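Local coordinates for toxin PAU_02230 (Photorhabdus asymbiotica subsp. asymbiotica ATCC 43949, PDB 6HV6), which is a Photorhabdus toxin (PaTox) whose modelled part includes an alpha/beta domain with helices packed against an antiparallel sheet, at residues E202-M206 with L218-L222; M206-Q211 with L292-I296; Q214-L218 with N362-D366. The protein carries 1 engineered substitution. All blocks are in the same frame, centred on the assembly; numbering follows the deposited sequence.

Overall arrangement
Helix 199-211 supplies one side of both interaction 1 and interaction 2, and M206 takes part in each. Interaction 1 joins it to the next helix, 215-224, and interaction 2 lays it on strand 289-296 of the six-stranded sheet; their centres are about 10 Å apart. Both are buried and rest on aliphatic and methionine packing. Interaction 3 begins where helix 215-224 starts and shares L218 with interaction 1, but it is only partly buried: its apolar inner part, around I365, gives way to amide and charged groups near the surface. W208 and N362 link the helix of interaction 2 to interaction 3 by a side-chain hydrogen bond.

Interaction 1 (E202-M206 with L218-L222); sequences ESVLM and LSKML
L218 is the main bump of this contact, and its CD2 methyl drops into the hollow between L205 and M206. Three approaches define the fit: CD2 of L218 lies 3.6 Å from CE of M206, 3.8 Å from CA of M206 and 3.9 Å from CG of L205. Its other branch, CD1, meets CD2 of L205 at 3.8 Å, so both branches of the fork rest on L205, while CD2 alone also reaches M206. The segments belong to successive helices, 199-211 and 215-224, which form a helical hairpin; their local axes are 11.7 Å apart, with 148° between directions, and M206 faces L218 near the turn. M206 reaches across by bending: turns at chi2 (60°) and chi3 (76°) swing its CE methyl over to the second helix. There CE of M206 also lies 4.0 Å from CD1 of L222 and 3.8 Å from OG of S219, a hydroxyl hydrogen-bonded to the carbonyl of D215 one turn earlier. Further from the turn, CD2 of L222 approaches the aliphatic CG of E202, at 4.3 Å. L236 of helix 235-244 packs on both L205 and L222, and Y308 of the sheet reaches E202, M206 and L222.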
# COMPACT_ATOMS: atom_id res chain seq x y z
N GLU A 202 3.28 9.26 -3.65
CA GLU A 202 1.98 8.98 -4.24
C GLU A 202 1.01 10.12 -3.95
O GLU A 202 0.31 10.59 -4.85
CB GLU A 202 1.45 7.64 -3.72
CG GLU A 202 2.19 6.45 -4.35
CD GLU A 202 2.08 5.16 -3.54
OE1 GLU A 202 1.58 5.17 -2.40
OE2 GLU A 202 2.50 4.12 -4.08
N SER A 203 0.97 10.58 -2.70
CA SER A 203 0.05 11.66 -2.33
C SER A 203 0.39 12.95 -3.06
O SER A 203 -0.51 13.62 -3.59
CB SER A 203 0.12 11.88 -0.82
OG SER A 203 -0.38 10.76 -0.10
N VAL A 204 1.67 13.32 -3.11
CA VAL A 204 2.09 14.54 -3.80
C VAL A 204 1.77 14.45 -5.29
O VAL A 204 1.25 15.41 -5.88
CB VAL A 204 3.59 14.80 -3.57
CG1 VAL A 204 4.08 15.92 -4.48
CG2 VAL A 204 3.84 15.15 -2.11
N LEU A 205 2.06 13.31 -5.92
CA LEU A 205 1.81 13.16 -7.35
C LEU A 205 0.32 13.17 -7.65
O LEU A 205 -0.12 13.77 -8.64
CB LEU A 205 2.46 11.86 -7.86
CG LEU A 205 2.53 11.64 -9.37
CD1 LEU A 205 3.42 12.69 -10.02
CD2 LEU A 205 3.01 10.21 -9.71
N MET A 206 -0.48 12.50 -6.82
CA MET A 206 -1.93 12.49 -7.02
C MET A 206 -2.55 13.86 -6.78
O MET A 206 -3.58 14.20 -7.38
CB MET A 206 -2.57 11.44 -6.10
CG MET A 206 -4.07 11.24 -6.32
SD MET A 206 -4.46 10.70 -7.99
CE MET A 206 -3.97 8.96 -7.90
N LEU A 218 -3.66 8.45 -13.56
CA LEU A 218 -2.64 8.07 -12.59
C LEU A 218 -3.06 6.87 -11.75
O LEU A 218 -2.23 6.01 -11.43
CB LEU A 218 -2.29 9.25 -11.68
CG LEU A 218 -1.24 8.87 -10.63
CD1 LEU A 218 0.07 8.40 -11.31
CD2 LEU A 218 -0.98 10.02 -9.68
N SER A 219 -4.35 6.78 -11.37
CA SER A 219 -4.85 5.60 -10.67
C SER A 219 -4.59 4.33 -11.45
O SER A 219 -4.18 3.31 -10.88
CB SER A 219 -6.35 5.73 -10.39
OG SER A 219 -6.59 6.59 -9.30
N LYS A 220 -4.85 4.35 -12.76
CA LYS A 220 -4.59 3.17 -13.59
C LYS A 220 -3.11 2.87 -13.70
O LYS A 220 -2.69 1.71 -13.67
CB LYS A 220 -5.18 3.37 -14.99
CG LYS A 220 -6.67 3.12 -15.07
CD LYS A 220 -7.15 3.20 -16.52
CE LYS A 220 -8.03 4.43 -16.76
NZ LYS A 220 -9.30 4.38 -15.99
N MET A 221 -2.29 3.92 -13.88
CA MET A 221 -0.85 3.71 -13.96
C MET A 221 -0.30 3.13 -12.68
O MET A 221 0.53 2.21 -12.71
CB MET A 221 -0.16 5.02 -14.29
CG MET A 221 -0.49 5.54 -15.66
SD MET A 221 0.15 7.19 -15.88
CE MET A 221 1.89 6.91 -15.54
N LEU A 222 -0.75 3.63 -11.52
CA LEU A 222 -0.29 3.09 -10.24
C LEU A 222 -0.66 1.62 -10.12
O LEU A 222 0.19 0.77 -9.81
CB LEU A 222 -0.88 3.89 -9.07
CG LEU A 222 -0.28 5.28 -8.85
CD1 LEU A 222 -1.12 6.10 -7.87
CD2 LEU A 222 1.16 5.15 -8.37

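Interaction 2 (M206-Q211 with L292-I296); sequences MGWALQ and LISKI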
# COMPACT_ATOMS: atom_id res chain seq x y z
N MET A 206 -0.48 12.50 -6.82
CA MET A 206 -1.93 12.49 -7.02
C MET A 206 -2.55 13.86 -6.78
O MET A 206 -3.58 14.20 -7.38
CB MET A 206 -2.57 11.44 -6.10
CG MET A 206 -4.07 11.24 -6.32
SD MET A 206 -4.46 10.70 -7.99
CE MET A 206 -3.97 8.96 -7.90
N GLY A 207 -1.96 14.67 -5.89
CA GLY A 207 -2.44 16.03 -5.73
C GLY A 207 -2.36 16.81 -7.03
O GLY A 207 -3.30 17.51 -7.40
N TRP A 208 -1.25 16.66 -7.77
CA TRP A 208 -1.18 17.31 -9.07
C TRP A 208 -2.13 16.66 -10.07
O TRP A 208 -2.79 17.36 -10.86
CB TRP A 208 0.25 17.28 -9.62
CG TRP A 208 0.27 17.82 -11.01
CD1 TRP A 208 0.65 17.16 -12.14
CD2 TRP A 208 -0.16 19.12 -11.43
NE1 TRP A 208 0.50 17.97 -13.23
CE2 TRP A 208 0.01 19.18 -12.82
CE3 TRP A 208 -0.67 20.24 -10.76
CZ2 TRP A 208 -0.31 20.32 -13.56
CZ3 TRP A 208 -0.98 21.38 -11.50
CH2 TRP A 208 -0.80 21.41 -12.88
N ALA A 209 -2.20 15.33 -10.07
CA ALA A 209 -3.14 14.63 -10.94
C ALA A 209 -4.56 15.14 -10.73
O ALA A 209 -5.30 15.38 -11.69
CB ALA A 209 -3.09 13.12 -10.66
N LEU A 210 -4.96 15.30 -9.46
CA LEU A 210 -6.32 15.74 -9.19
C LEU A 210 -6.55 17.16 -9.69
O LEU A 210 -7.63 17.46 -10.22
CB LEU A 210 -6.62 15.65 -7.69
CG LEU A 210 -7.02 14.26 -7.18
CD1 LEU A 210 -7.02 14.26 -5.65
CD2 LEU A 210 -8.41 13.91 -7.71
N GLN A 211 -5.56 18.04 -9.55
CA GLN A 211 -5.73 19.42 -9.98
C GLN A 211 -5.66 19.59 -11.49
O GLN A 211 -6.05 20.64 -12.00
CB GLN A 211 -4.68 20.30 -9.30
CG GLN A 211 -4.78 20.29 -7.76
CD GLN A 211 -3.96 21.39 -7.10
OE1 GLN A 211 -3.46 22.30 -7.77
NE2 GLN A 211 -3.82 21.31 -5.79
N LEU A 292 -3.89 12.44 1.44
CA LEU A 292 -4.15 13.65 0.69
C LEU A 292 -5.63 13.94 0.72
O LEU A 292 -6.44 13.01 0.59
CB LEU A 292 -3.66 13.49 -0.75
CG LEU A 292 -4.00 14.63 -1.71
CD1 LEU A 292 -3.00 15.74 -1.52
CD2 LEU A 292 -4.00 14.09 -3.15
N ILE A 293 -6.00 15.21 0.87
CA ILE A 293 -7.38 15.62 0.69
C ILE A 293 -7.40 16.82 -0.24
O ILE A 293 -6.49 17.66 -0.21
CB ILE A 293 -8.10 15.93 2.02
CG1 ILE A 293 -7.39 17.02 2.81
CG2 ILE A 293 -8.19 14.67 2.88
CD1 ILE A 293 -7.88 17.11 4.25
N SER A 294 -8.42 16.88 -1.09
CA SER A 294 -8.42 17.87 -2.16
C SER A 294 -9.84 18.36 -2.39
O SER A 294 -10.82 17.69 -2.05
CB SER A 294 -7.85 17.29 -3.46
OG SER A 294 -6.49 16.92 -3.29
N LYS A 295 -9.92 19.55 -2.97
CA LYS A 295 -11.14 20.12 -3.50
C LYS A 295 -10.87 20.40 -4.97
O LYS A 295 -9.89 21.07 -5.30
CB LYS A 295 -11.51 21.40 -2.73
CG LYS A 295 -12.73 22.15 -3.23
CD LYS A 295 -13.00 23.40 -2.36
CE LYS A 295 -14.25 24.14 -2.77
NZ LYS A 295 -14.51 25.33 -1.89
N ILE A 296 -11.72 19.87 -5.85
CA ILE A 296 -11.53 19.98 -7.30
C ILE A 296 -12.82 20.44 -7.96
O ILE A 296 -13.91 20.02 -7.57
CB ILE A 296 -11.07 18.63 -7.89
CG1 ILE A 296 -9.87 18.07 -7.12
CG2 ILE A 296 -10.73 18.78 -9.37
CD1 ILE A 296 -8.63 18.96 -7.19
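G207 faces L292 at one end of this contact and Q211 faces I296 at the other, with CA separations of 7.1 Å and 6.4 Å. The helix therefore lies along the strand in the same direction: the local axes are 9.1 Å apart and diverge by only 13°. Strand 289-296 is an inner strand of the six-stranded antiparallel sheet, and L292, S294 and I296 send their CB atoms toward the helix, while I293 and K295 point to the other face, where K295 pairs with E271.

G207 leaves its backbone accessible to L292, whose CD2 methyl comes to 3.5 Å from the N of G207. L210 is the central side chain on the helix side. Its CD1 reaches down between L292 and S294, 3.6 Å from OG of the serine, and its CB rests 3.9 Å from CD1 of I296. I296 bends at chi2 (-63°), which brings CD1 back over the last turn of the helix, 3.5 Å from the carbonyl O of L210. The same methyl lies 4.1 Å from CG of Q211, and the two side chains meet at about a right angle. V306 and Y308 of the adjoining strand extend this helix-on-sheet surface beneath L210 and M206.

The join is thus made by methyls packing on other methyls, on the helix backbone at G207 and L210 and on the flank of a serine. Its polar ends are provided for at the side: OG of S294 and NE2 of Q211 both hydrogen-bond to OG of S281 on the neighbouring strand. The contact between helix and strand can accordingly be held by shape and the burial of apolar surface, with the polar linkage passing through a third residue.

Interaction 3 (Q214-L218 with N362-D366); sequences QDAKL and NEIID. With EDO (1,2-ethanediol), chain F.
Q214, at the N-cap position of helix 215-224, stretches its amide across to N362. Its NE2 donates to OD1 of N362 over 3.1 Å, with an N-H...O angle of 159°; the acceptor lies close to the plane of the glutamine amide, but the donor stands above the asparagine carbonyl plane, the two amides being turned 70° apart. NE2 of Q214 also bonds S212 OG, and OD1 of N362 also receives W208 NE1, which would limit rotation of both amides. D215 points away from N362-D366; it accepts a weak bond from O1 of 1,2-ethanediol, whose O2 takes the backbone N of K217 at 2.9 Å. K217 runs outward over I365, with its CD 3.7 Å from CG2 of the isoleucine. Its bent end brings NZ 3.3 Å from O of I365 and 3.4 Å from OD1 of D366, a weak hydrogen bond and a weak salt bridge to a poorly ordered residue at the surface. L218 closes the inner side, its CD1 4.2 Å from CG1 of I365. The start of helix 215-224 packs against both helix 199-211, through L205 and M206, and helix 361-365, while I364 packs on helix 235-244 and D215 reaches Y316 of strand 313-317.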
# COMPACT_ATOMS: atom_id res chain seq x y z
N GLN A 214 -6.11 14.42 -14.20
CA GLN A 214 -5.34 13.24 -14.57
C GLN A 214 -5.41 12.16 -13.51
O GLN A 214 -4.62 11.21 -13.57
CB GLN A 214 -3.88 13.62 -14.84
CG GLN A 214 -3.70 14.47 -16.10
CD GLN A 214 -2.24 14.78 -16.39
OE1 GLN A 214 -1.64 14.21 -17.31
NE2 GLN A 214 -1.66 15.68 -15.62
N ASP A 215 -6.35 12.27 -12.55
CA ASP A 215 -6.41 11.33 -11.44
C ASP A 215 -6.80 9.93 -11.90
O ASP A 215 -6.29 8.95 -11.36
CB ASP A 215 -7.39 11.83 -10.37
CG ASP A 215 -8.68 12.42 -10.94
OD1 ASP A 215 -8.62 13.32 -11.79
OD2 ASP A 215 -9.77 11.98 -10.51
N ALA A 216 -7.72 9.81 -12.85
CA ALA A 216 -8.09 8.49 -13.35
C ALA A 216 -6.92 7.82 -14.06
O ALA A 216 -6.65 6.63 -13.85
CB ALA A 216 -9.30 8.58 -14.27
N LYS A 217 -6.21 8.58 -14.89
CA LYS A 217 -5.02 8.06 -15.56
C LYS A 217 -3.97 7.60 -14.54
O LYS A 217 -3.43 6.50 -14.65
CB LYS A 217 -4.45 9.13 -16.49
CG LYS A 217 -3.13 8.76 -17.13
CD LYS A 217 -2.57 9.97 -17.87
CE LYS A 217 -2.22 9.65 -19.32
NZ LYS A 217 -1.12 8.66 -19.41
N LEU A 218 -3.66 8.45 -13.56
CA LEU A 218 -2.64 8.07 -12.59
C LEU A 218 -3.06 6.87 -11.75
O LEU A 218 -2.23 6.01 -11.43
CB LEU A 218 -2.29 9.25 -11.68
CG LEU A 218 -1.24 8.87 -10.63
CD1 LEU A 218 0.07 8.40 -11.31
CD2 LEU A 218 -0.98 10.02 -9.68
N ASN A 362 4.16 15.94 -14.85
CA ASN A 362 3.35 15.52 -16.00
C ASN A 362 4.01 14.37 -16.74
O ASN A 362 3.35 13.38 -17.11
CB ASN A 362 3.11 16.70 -16.94
CG ASN A 362 1.90 17.52 -16.55
OD1 ASN A 362 1.05 17.09 -15.78
ND2 ASN A 362 1.81 18.72 -17.12
N GLU A 363 5.32 14.47 -16.98
CA GLU A 363 6.03 13.41 -17.69
C GLU A 363 6.06 12.12 -16.88
O GLU A 363 6.09 11.03 -17.45
CB GLU A 363 7.45 13.87 -18.02
CG GLU A 363 7.49 15.07 -18.95
CD GLU A 363 8.85 15.73 -19.00
OE1 GLU A 363 9.43 16.00 -17.93
OE2 GLU A 363 9.35 15.98 -20.12
N ILE A 364 6.04 12.23 -15.55
CA ILE A 364 5.96 11.04 -14.71
C ILE A 364 4.61 10.36 -14.89
O ILE A 364 4.52 9.12 -14.97
CB ILE A 364 6.21 11.40 -13.23
CG1 ILE A 364 7.65 11.92 -13.05
CG2 ILE A 364 5.95 10.20 -12.33
CD1 ILE A 364 7.91 12.51 -11.67
N ILE A 365 3.53 11.15 -14.95
CA ILE A 365 2.21 10.61 -15.28
C ILE A 365 2.10 10.21 -16.74
O ILE A 365 1.11 9.60 -17.14
CB ILE A 365 1.15 11.66 -14.86
CG1 ILE A 365 1.20 11.90 -13.36
CG2 ILE A 365 -0.29 11.21 -15.21
CD1 ILE A 365 0.40 13.11 -12.94
N ASP A 366 3.10 10.50 -17.56
CA ASP A 366 3.11 9.98 -18.93
C ASP A 366 4.28 9.02 -19.15
O ASP A 366 4.34 7.95 -18.54
CB ASP A 366 3.17 11.12 -19.95
CG ASP A 366 1.90 11.95 -19.96
OD1 ASP A 366 0.86 11.45 -19.47
OD2 ASP A 366 1.94 13.09 -20.47
C1 EDO F . -8.75 12.08 -14.62
O1 EDO F . -10.14 12.20 -14.29
C2 EDO F . -8.57 11.49 -16.02
O2 EDO F . -7.22 11.01 -16.17
O HOH W 1 0.25 14.91 -18.80